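PDB 4LW8: putative epimerase from Burkholderia cenocepacia, which probably acts as an NAD(P)-dependent epimerase or dehydratase on a nucleotide sugar in the biosynthesis of the lipopolysaccharide O-antigen. Local coordinates for residues W314-D317 with A318-A322; V203-A207 with R208-R212; G192-D195 with A196-L199; V305-L308 with D309-L312. One frame throughout, in Å; residues are numbered along the deposited sequence.

Contact 1: W314-D317 with A318-A322; sequences WMVD and AMRAA
Asp317 O receives Ala321 N at 2.9 Å, with an N-H...O angle of 151°, in the shortest of four successive bonds from residue i+4 back to residue i. Ala318 N, Met319 N and Arg320 N bond in the same way to Trp314 O, Met315 O and Val316 O.

Beside this backbone, Val316 and Arg320 lie side by side and point the same way, one turn apart. The torsion of Val316 sets CG1 anti to the backbone N (chi1 167°), and this methyl lies 3.8 Å above one face of the Arg320 guanidinium, toward its rim, with NE 3.9 Å from CG1. A branched aliphatic residue suits this place, because it offers a methyl to the flat group while Arg320 keeps an extended chain from CG to NE. Met319 bends at chi2 and chi3. Its CG still passes 3.4 Å from Met315 O, whereas its flexible side chain packs on Val203, Ala204 and Ala207 of helix 198-207. The CB of small Ala318 lies near Trp314 O, and it also meets Val191. Trp314 makes a cation-pi contact with Arg228, and Val316 packs on Leu264 of helix 257-268. The arrangement is that of the last turns of an amphipathic alpha helix, here C-terminal helix 308-321.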
loop_
_atom_site.group_PDB
_atom_site.type_symbol
_atom_site.label_atom_id
_atom_site.label_comp_id
_atom_site.label_asym_id
_atom_site.label_seq_id
_atom_site.Cartn_x
_atom_site.Cartn_y
_atom_site.Cartn_z
ATOM N N TRP A 314 30.543 9.915 19.266
ATOM C CA TRP A 314 30.785 10.500 17.960
ATOM C C TRP A 314 29.885 11.718 17.749
ATOM O O TRP A 314 30.359 12.792 17.375
ATOM C CB TRP A 314 30.545 9.437 16.890
ATOM C CG TRP A 314 30.606 9.887 15.459
ATOM C CD1 TRP A 314 31.582 10.642 14.867
ATOM C CD2 TRP A 314 29.689 9.535 14.419
ATOM N NE1 TRP A 314 31.307 10.807 13.529
ATOM C CE2 TRP A 314 30.155 10.133 13.227
ATOM C CE3 TRP A 314 28.511 8.781 14.381
ATOM C CZ2 TRP A 314 29.478 10.006 12.014
ATOM C CZ3 TRP A 314 27.844 8.647 13.170
ATOM C CH2 TRP A 314 28.324 9.260 12.007
ATOM N N MET A 315 28.593 11.553 18.038
ATOM C CA MET A 315 27.604 12.624 17.865
ATOM C C MET A 315 27.794 13.773 18.874
ATOM O O MET A 315 27.689 14.949 18.512
ATOM C CB MET A 315 26.183 12.042 17.971
ATOM C CG MET A 315 25.858 11.022 16.856
ATOM S SD MET A 315 24.367 10.042 17.156
ATOM C CE MET A 315 23.091 11.300 17.160
ATOM N N VAL A 316 28.038 13.437 20.140
ATOM C CA VAL A 316 28.270 14.461 21.156
ATOM C C VAL A 316 29.497 15.297 20.787
ATOM O O VAL A 316 29.449 16.523 20.812
ATOM C CB VAL A 316 28.467 13.860 22.565
ATOM C CG1 VAL A 316 29.017 14.927 23.526
ATOM C CG2 VAL A 316 27.146 13.294 23.100
ATOM N N ASP A 317 30.582 14.622 20.426
ATOM C CA ASP A 317 31.818 15.303 20.052
ATOM C C ASP A 317 31.596 16.239 18.865
ATOM O O ASP A 317 32.106 17.351 18.844
ATOM C CB ASP A 317 32.921 14.294 19.720
ATOM C CG ASP A 317 33.426 13.551 20.945
ATOM O OD1 ASP A 317 33.181 14.019 22.078
ATOM O OD2 ASP A 317 34.096 12.512 20.769
ATOM N N ALA A 318 30.840 15.783 17.875
ATOM C CA ALA A 318 30.576 16.612 16.705
ATOM C C ALA A 318 29.765 17.839 17.096
ATOM O O ALA A 318 30.006 18.927 16.590
ATOM C CB ALA A 318 29.857 15.814 15.623
ATOM N N MET A 319 28.814 17.668 18.010
ATOM C CA MET A 319 27.987 18.791 18.452
ATOM C C MET A 319 28.811 19.854 19.180
ATOM O O MET A 319 28.598 21.048 18.987
ATOM C CB MET A 319 26.851 18.312 19.350
ATOM C CG MET A 319 25.699 17.651 18.605
ATOM S SD MET A 319 24.773 18.776 17.540
ATOM C CE MET A 319 23.718 19.574 18.748
ATOM N N ARG A 320 29.749 19.413 20.012
ATOM C CA ARG A 320 30.561 20.326 20.809
ATOM C C ARG A 320 31.629 21.010 19.963
ATOM O O ARG A 320 31.988 22.157 20.218
ATOM C CB ARG A 320 31.214 19.578 21.975
ATOM C CG ARG A 320 30.213 19.101 23.026
ATOM C CD ARG A 320 30.887 18.381 24.185
ATOM N NE ARG A 320 29.982 18.279 25.325
ATOM C CZ ARG A 320 30.225 17.573 26.427
ATOM N NH1 ARG A 320 31.360 16.896 26.553
ATOM N NH2 ARG A 320 29.326 17.545 27.406
ATOM N N ALA A 321 32.137 20.298 18.962
ATOM C CA ALA A 321 33.155 20.841 18.061
ATOM C C ALA A 321 32.598 21.886 17.091
ATOM O O ALA A 321 33.357 22.675 16.522
ATOM C CB ALA A 321 33.823 19.710 17.281
ATOM N N ALA A 322 31.277 21.895 16.915
ATOM C CA ALA A 322 30.618 22.784 15.954
ATOM C C ALA A 322 30.836 24.265 16.268
ATOM O O ALA A 322 31.370 24.626 17.320
ATOM C CB ALA A 322 29.125 22.480 15.897
#

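Contact 2: V203-A207 with R208-R212; sequences VAHYA and RNAPR
Arg208 N reaches back to Ala204 O and His205 O, at 3.3 Å and 3.4 Å, by two weak bonds in the last turn of helix 198-207. Its CG sits between its own N and carbonyl carbon (chi1 69°), which directs the extended chain back along the helix, beside His205. There NH2 lies 3.4 Å above one face of the imidazole, toward the rim, with the guanidinium plane turned 45° from the ring. A hydrogen bond between His205 ND1 and Lys201 O helps to fix the rotation of the ring.

Asn209 follows with positive phi (53°), a conformation asparagine accepts more readily than most residues, and its N meets Tyr206 O at 3.0 Å from well above the carbonyl plane. With Ala210 N bonded to His205 O at 2.8 Å this makes a Schellman motif, in which Asn209 is the C-prime residue and the helix stops. Ala210 has just a methyl to place, and this small group fits close to the carbonyl, its CB 3.3 Å from His205 O and 3.9 Å from His205 CB. Beyond Pro211, where the chain runs out into strand 212-215, Arg212 O approaches the edge of the His205 ring, 3.5 Å from CD2, while the guanidinium of Arg212 turns to Asp273 in a salt bridge.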
loop_
_atom_site.group_PDB
_atom_site.type_symbol
_atom_site.label_atom_id
_atom_site.label_comp_id
_atom_site.label_asym_id
_atom_site.label_seq_id
_atom_site.Cartn_x
_atom_site.Cartn_y
_atom_site.Cartn_z
ATOM N N VAL A 203 21.213 13.829 22.372
ATOM C CA VAL A 203 22.595 14.283 22.185
ATOM C C VAL A 203 22.692 15.814 22.252
ATOM O O VAL A 203 23.574 16.356 22.920
ATOM C CB VAL A 203 23.177 13.771 20.844
ATOM C CG1 VAL A 203 24.466 14.518 20.468
ATOM C CG2 VAL A 203 23.423 12.275 20.922
ATOM N N ALA A 204 21.775 16.505 21.576
ATOM C CA ALA A 204 21.773 17.968 21.565
ATOM C C ALA A 204 21.631 18.525 22.978
ATOM O O ALA A 204 22.310 19.484 23.347
ATOM C CB ALA A 204 20.663 18.503 20.673
ATOM N N HIS A 205 20.763 17.913 23.775
ATOM C CA HIS A 205 20.584 18.369 25.148
ATOM C C HIS A 205 21.855 18.161 25.966
ATOM O O HIS A 205 22.315 19.080 26.645
ATOM C CB HIS A 205 19.412 17.660 25.834
ATOM C CG HIS A 205 18.066 18.197 25.454
ATOM N ND1 HIS A 205 17.544 18.089 24.180
ATOM C CD2 HIS A 205 17.136 18.864 26.184
ATOM C CE1 HIS A 205 16.346 18.644 24.149
ATOM N NE2 HIS A 205 16.081 19.133 25.349
ATOM N N TYR A 206 22.426 16.962 25.907
ATOM C CA TYR A 206 23.619 16.693 26.698
ATOM C C TYR A 206 24.806 17.519 26.216
ATOM O O TYR A 206 25.630 17.960 27.019
ATOM C CB TYR A 206 23.975 15.208 26.657
ATOM C CG TYR A 206 23.414 14.393 27.803
ATOM C CD1 TYR A 206 24.029 14.401 29.056
ATOM C CD2 TYR A 206 22.291 13.598 27.630
ATOM C CE1 TYR A 206 23.530 13.645 30.109
ATOM C CE2 TYR A 206 21.780 12.833 28.681
ATOM C CZ TYR A 206 22.402 12.864 29.914
ATOM O OH TYR A 206 21.905 12.109 30.947
ATOM N N ALA A 207 24.867 17.766 24.913
ATOM C CA ALA A 207 26.000 18.478 24.330
ATOM C C ALA A 207 26.091 19.906 24.844
ATOM O O ALA A 207 27.190 20.446 24.994
ATOM C CB ALA A 207 25.910 18.465 22.798
ATOM N N ARG A 208 24.939 20.525 25.098
ATOM C CA ARG A 208 24.904 21.898 25.601
ATOM C C ARG A 208 24.656 21.919 27.119
ATOM O O ARG A 208 24.264 22.943 27.688
ATOM C CB ARG A 208 23.833 22.710 24.873
ATOM C CG ARG A 208 22.419 22.285 25.204
ATOM C CD ARG A 208 21.382 23.030 24.390
ATOM N NE ARG A 208 20.064 22.832 24.980
ATOM C CZ ARG A 208 19.064 22.156 24.425
ATOM N NH1 ARG A 208 19.198 21.602 23.220
ATOM N NH2 ARG A 208 17.916 22.046 25.085
ATOM N N ASN A 209 24.871 20.775 27.762
ATOM C CA ASN A 209 24.679 20.633 29.205
ATOM C C ASN A 209 23.307 21.082 29.691
ATOM O O ASN A 209 23.199 21.739 30.724
ATOM C CB ASN A 209 25.755 21.423 29.962
ATOM C CG ASN A 209 27.154 20.945 29.651
ATOM O OD1 ASN A 209 27.512 19.800 29.932
ATOM N ND2 ASN A 209 27.956 21.823 29.059
ATOM N N ALA A 210 22.261 20.745 28.945
ATOM C CA ALA A 210 20.899 21.062 29.369
ATOM C C ALA A 210 20.596 20.412 30.715
ATOM O O ALA A 210 20.941 19.255 30.929
ATOM C CB ALA A 210 19.895 20.604 28.322
ATOM N N PRO A 211 19.973 21.168 31.641
ATOM C CA PRO A 211 19.636 20.594 32.950
ATOM C C PRO A 211 18.556 19.514 32.842
ATOM O O PRO A 211 18.604 18.533 33.589
ATOM C CB PRO A 211 19.124 21.803 33.750
ATOM C CG PRO A 211 18.657 22.770 32.701
ATOM C CD PRO A 211 19.580 22.581 31.538
ATOM N N ARG A 212 17.572 19.708 31.970
ATOM C CA ARG A 212 16.457 18.763 31.899
ATOM C C ARG A 212 15.926 18.487 30.493
ATOM O O ARG A 212 16.208 19.220 29.543
ATOM C CB ARG A 212 15.306 19.226 32.798
ATOM C CG ARG A 212 14.778 20.634 32.566
ATOM C CD ARG A 212 13.627 20.974 33.558
ATOM N NE ARG A 212 14.095 20.966 34.940
ATOM C CZ ARG A 212 13.989 19.928 35.756
ATOM N NH1 ARG A 212 13.394 18.822 35.338
ATOM N NH2 ARG A 212 14.483 19.990 36.980
#

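Contact 3: G192-D195 with A196-L199; sequences GQSD and AYLL
Gln193 and Tyr197 form the tight part of this local contact: the side-chain amide lies flat against one face of the phenol ring, the two planes only 10° apart. Gln193 NE2 is 3.9 Å above the ring plane, over its centre, and CG comes within 3.6 Å of Tyr197 CD1. An extended glutamine, with CG anti to its N (chi1 -174°), is long enough to lie along one face of the ring and still use both amide ends elsewhere, OE1 with Thr189 OG1 and NE2 with Tyr188 O. Those two bonds fix the rotation of the amide, with its flat side toward the ring. The Ser194 carbonyl O meets the ring at its edge, in plane, 3.7 Å from CD1.

Between these groups the chain makes a type I beta turn from Ser194 to Tyr197, closed by Tyr197 N to Ser194 O at 3.2 Å. It leads from the end of strand 180-189 into helix 198-207, with Tyr197 at the N-cap position.

The other side is loose and solvent-facing. Ser194 OG offers Ala196 N a weak bond at 3.4 Å and lies equally far from Ala196 CB. The CB of Asp195 points away from the following residues, on the exposed side of the turn, and small Ala196 lets the corner stay compact at the surface.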
loop_
_atom_site.group_PDB
_atom_site.type_symbol
_atom_site.label_atom_id
_atom_site.label_comp_id
_atom_site.label_asym_id
_atom_site.label_seq_id
_atom_site.Cartn_x
_atom_site.Cartn_y
_atom_site.Cartn_z
ATOM N N GLY A 192 24.707 14.515 11.855
ATOM C CA GLY A 192 23.982 15.143 10.764
ATOM C C GLY A 192 22.473 14.889 10.747
ATOM O O GLY A 192 21.741 15.538 10.001
ATOM N N GLN A 193 21.993 13.937 11.534
ATOM C CA GLN A 193 20.547 13.689 11.597
ATOM C C GLN A 193 19.841 14.789 12.404
ATOM O O GLN A 193 20.352 15.223 13.432
ATOM C CB GLN A 193 20.268 12.317 12.206
ATOM C CG GLN A 193 18.801 11.914 12.190
ATOM C CD GLN A 193 18.609 10.488 12.674
ATOM O OE1 GLN A 193 18.835 10.173 13.851
ATOM N NE2 GLN A 193 18.205 9.614 11.766
ATOM N N SER A 194 18.670 15.241 11.958
ATOM C CA SER A 194 18.007 16.364 12.639
ATOM C C SER A 194 17.505 15.976 14.027
ATOM O O SER A 194 17.276 14.793 14.306
ATOM C CB SER A 194 16.841 16.894 11.815
ATOM O OG SER A 194 15.706 16.064 11.953
ATOM N N ASP A 195 17.331 16.972 14.898
ATOM C CA ASP A 195 16.910 16.707 16.273
ATOM C C ASP A 195 15.405 16.483 16.353
ATOM O O ASP A 195 14.835 16.465 17.432
ATOM C CB ASP A 195 17.349 17.824 17.239
ATOM C CG ASP A 195 16.752 19.180 16.911
ATOM O OD1 ASP A 195 16.155 19.346 15.823
ATOM O OD2 ASP A 195 16.898 20.090 17.762
ATOM N N ALA A 196 14.771 16.322 15.198
ATOM C CA ALA A 196 13.399 15.837 15.135
ATOM C C ALA A 196 13.367 14.381 15.568
ATOM O O ALA A 196 12.334 13.874 16.002
ATOM C CB ALA A 196 12.842 15.976 13.732
ATOM N N TYR A 197 14.506 13.709 15.431
ATOM C CA TYR A 197 14.636 12.335 15.879
ATOM C C TYR A 197 15.089 12.288 17.341
ATOM O O TYR A 197 15.731 13.219 17.841
ATOM C CB TYR A 197 15.609 11.570 14.978
ATOM C CG TYR A 197 15.082 11.329 13.574
ATOM C CD1 TYR A 197 15.207 12.303 12.585
ATOM C CD2 TYR A 197 14.490 10.121 13.229
ATOM C CE1 TYR A 197 14.742 12.090 11.298
ATOM C CE2 TYR A 197 14.024 9.896 11.936
ATOM C CZ TYR A 197 14.159 10.889 10.979
ATOM O OH TYR A 197 13.707 10.682 9.700
ATOM N N LEU A 198 14.750 11.200 18.023
ATOM C CA LEU A 198 14.948 11.100 19.465
ATOM C C LEU A 198 16.422 11.161 19.921
ATOM O O LEU A 198 16.785 11.982 20.762
ATOM C CB LEU A 198 14.307 9.811 19.977
ATOM C CG LEU A 198 14.366 9.674 21.496
ATOM C CD1 LEU A 198 13.707 10.875 22.141
ATOM C CD2 LEU A 198 13.691 8.390 21.935
ATOM N N LEU A 199 17.273 10.301 19.382
ATOM C CA LEU A 199 18.671 10.275 19.832
ATOM C C LEU A 199 19.417 11.603 19.560
ATOM O O LEU A 199 20.133 12.088 20.444
ATOM C CB LEU A 199 19.416 9.073 19.219
ATOM C CG LEU A 199 19.503 7.833 20.139
ATOM C CD1 LEU A 199 18.151 7.444 20.714
ATOM C CD2 LEU A 199 20.126 6.633 19.433
#

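Contact 4: V305-L308 with D309-L312; sequences VTPL and DETL
This is a local contact at the start of C-terminal helix 308-321, where the loop that follows helix 294-300 turns into the helix. Pro307 stands at the N-cap position. Its ring cannot cap through a side-chain acceptor, but it suits the extended backbone just before a helix, and its carbonyl accepts an i+4 helical bond: Thr311 N meets Pro307 O at 3.1 Å, nearly straight (N-H...O 166°) and in the carbonyl plane. Leu312 N then bonds to Leu308 O at 2.8 Å.

The residue before the cap reaches forward over the first turn. With OG1 beside the backbone N (chi1 -52°), Thr306 has its methyl CG2 anti to that N, and the methyl touches the extended side chain of Glu310, 3.7 Å from CD, the two side chains crossing at about a right angle. Glu310 OE1 passes 3.7 Å from Pro307 CD. An acid in the first turn probably interacts favourably with the positive end of the helix dipole, and the same probably holds for Asp309, whose OD2 lies 3.5 Å from Pro307 CB.

A water donates to Thr306 O at 2.6 Å and to Thr311 OG1 at 2.8 Å, bridging the loop and the helix. Thr311 OG1 also bonds to Asp226 OD2 at the end of strand 221-226, while Thr306 N bonds to Asp229 OD2. Leucines serve the apolar flank: Leu308 CG meets Leu312 CD1 at 4.0 Å, with Leu308 resting on Phe224 and Leu312 on Val260, Met263 and Ile267 of helix 257-268.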
loop_
_atom_site.group_PDB
_atom_site.type_symbol
_atom_site.label_atom_id
_atom_site.label_comp_id
_atom_site.label_asym_id
_atom_site.label_seq_id
_atom_site.Cartn_x
_atom_site.Cartn_y
_atom_site.Cartn_z
ATOM N N VAL A 305 29.556 -4.387 13.922
ATOM C CA VAL A 305 28.553 -3.505 14.510
ATOM C C VAL A 305 29.176 -2.505 15.462
ATOM O O VAL A 305 29.736 -2.874 16.487
ATOM C CB VAL A 305 27.470 -4.289 15.283
ATOM C CG1 VAL A 305 26.471 -3.320 15.953
ATOM C CG2 VAL A 305 26.753 -5.259 14.356
ATOM N N THR A 306 29.083 -1.231 15.101
ATOM C CA THR A 306 29.633 -0.166 15.925
ATOM C C THR A 306 28.788 -0.087 17.192
ATOM O O THR A 306 27.561 -0.002 17.111
ATOM C CB THR A 306 29.584 1.184 15.177
ATOM O OG1 THR A 306 30.199 1.038 13.892
ATOM C CG2 THR A 306 30.264 2.301 15.967
ATOM N N PRO A 307 29.441 -0.110 18.367
ATOM C CA PRO A 307 28.731 0.005 19.646
ATOM C C PRO A 307 27.976 1.322 19.721
ATOM O O PRO A 307 28.527 2.337 19.308
ATOM C CB PRO A 307 29.858 -0.048 20.691
ATOM C CG PRO A 307 30.995 -0.714 20.002
ATOM C CD PRO A 307 30.890 -0.301 18.552
ATOM N N LEU A 308 26.754 1.317 20.246
ATOM C CA LEU A 308 25.973 2.545 20.295
ATOM C C LEU A 308 26.683 3.639 21.105
ATOM O O LEU A 308 26.597 4.817 20.761
ATOM C CB LEU A 308 24.572 2.279 20.875
ATOM C CG LEU A 308 23.548 3.429 20.833
ATOM C CD1 LEU A 308 23.292 3.910 19.418
ATOM C CD2 LEU A 308 22.238 3.004 21.464
ATOM N N ASP A 309 27.397 3.274 22.161
ATOM C CA ASP A 309 28.037 4.317 22.969
ATOM C C ASP A 309 29.139 5.026 22.152
ATOM O O ASP A 309 29.392 6.218 22.340
ATOM C CB ASP A 309 28.589 3.748 24.282
ATOM C CG ASP A 309 29.866 2.974 24.090
ATOM O OD1 ASP A 309 30.951 3.546 24.340
ATOM O OD2 ASP A 309 29.785 1.790 23.702
ATOM N N GLU A 310 29.791 4.298 21.249
ATOM C CA GLU A 310 30.725 4.926 20.310
ATOM C C GLU A 310 29.971 5.887 19.363
ATOM O O GLU A 310 30.382 7.022 19.144
ATOM C CB GLU A 310 31.459 3.868 19.492
ATOM C CG GLU A 310 32.477 4.436 18.520
ATOM C CD GLU A 310 33.260 3.354 17.783
ATOM O OE1 GLU A 310 33.505 2.277 18.375
ATOM O OE2 GLU A 310 33.636 3.591 16.611
ATOM N N THR A 311 28.855 5.423 18.815
ATOM C CA THR A 311 27.999 6.263 17.983
ATOM C C THR A 311 27.598 7.546 18.711
ATOM O O THR A 311 27.673 8.644 18.156
ATOM C CB THR A 311 26.716 5.518 17.573
ATOM O OG1 THR A 311 27.055 4.304 16.892
ATOM C CG2 THR A 311 25.825 6.401 16.682
ATOM N N LEU A 312 27.171 7.402 19.961
ATOM C CA LEU A 312 26.696 8.545 20.723
ATOM C C LEU A 312 27.843 9.509 21.042
ATOM O O LEU A 312 27.655 10.723 21.020
ATOM C CB LEU A 312 26.001 8.080 22.005
ATOM C CG LEU A 312 24.650 7.369 21.829
ATOM C CD1 LEU A 312 24.199 6.695 23.124
ATOM C CD2 LEU A 312 23.592 8.346 21.340
HETATM O O HOH W 1 25.758 1.855 16.951
#

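From the N terminus the contacts come in series, none nested in or crossing another. Contact 3 closes the turn after strand 180-189 and starts helix 198-207; contact 2 ends that helix and leads to strand 212-215. About ninety residues later contact 4 starts the C-terminal helix 308-321, and contact 1 closes no loop but spans the last turns of that helix. The two helices, distant in sequence, pack together: Leu199 meets Leu308 and Leu312, Val203 CG2 lies 4.0 Å from Leu312 CD2, and Met319 CB lies 3.6 Å from Ala207 CB. They thus touch near both ends, with helix 257-268 alongside helix 308-321.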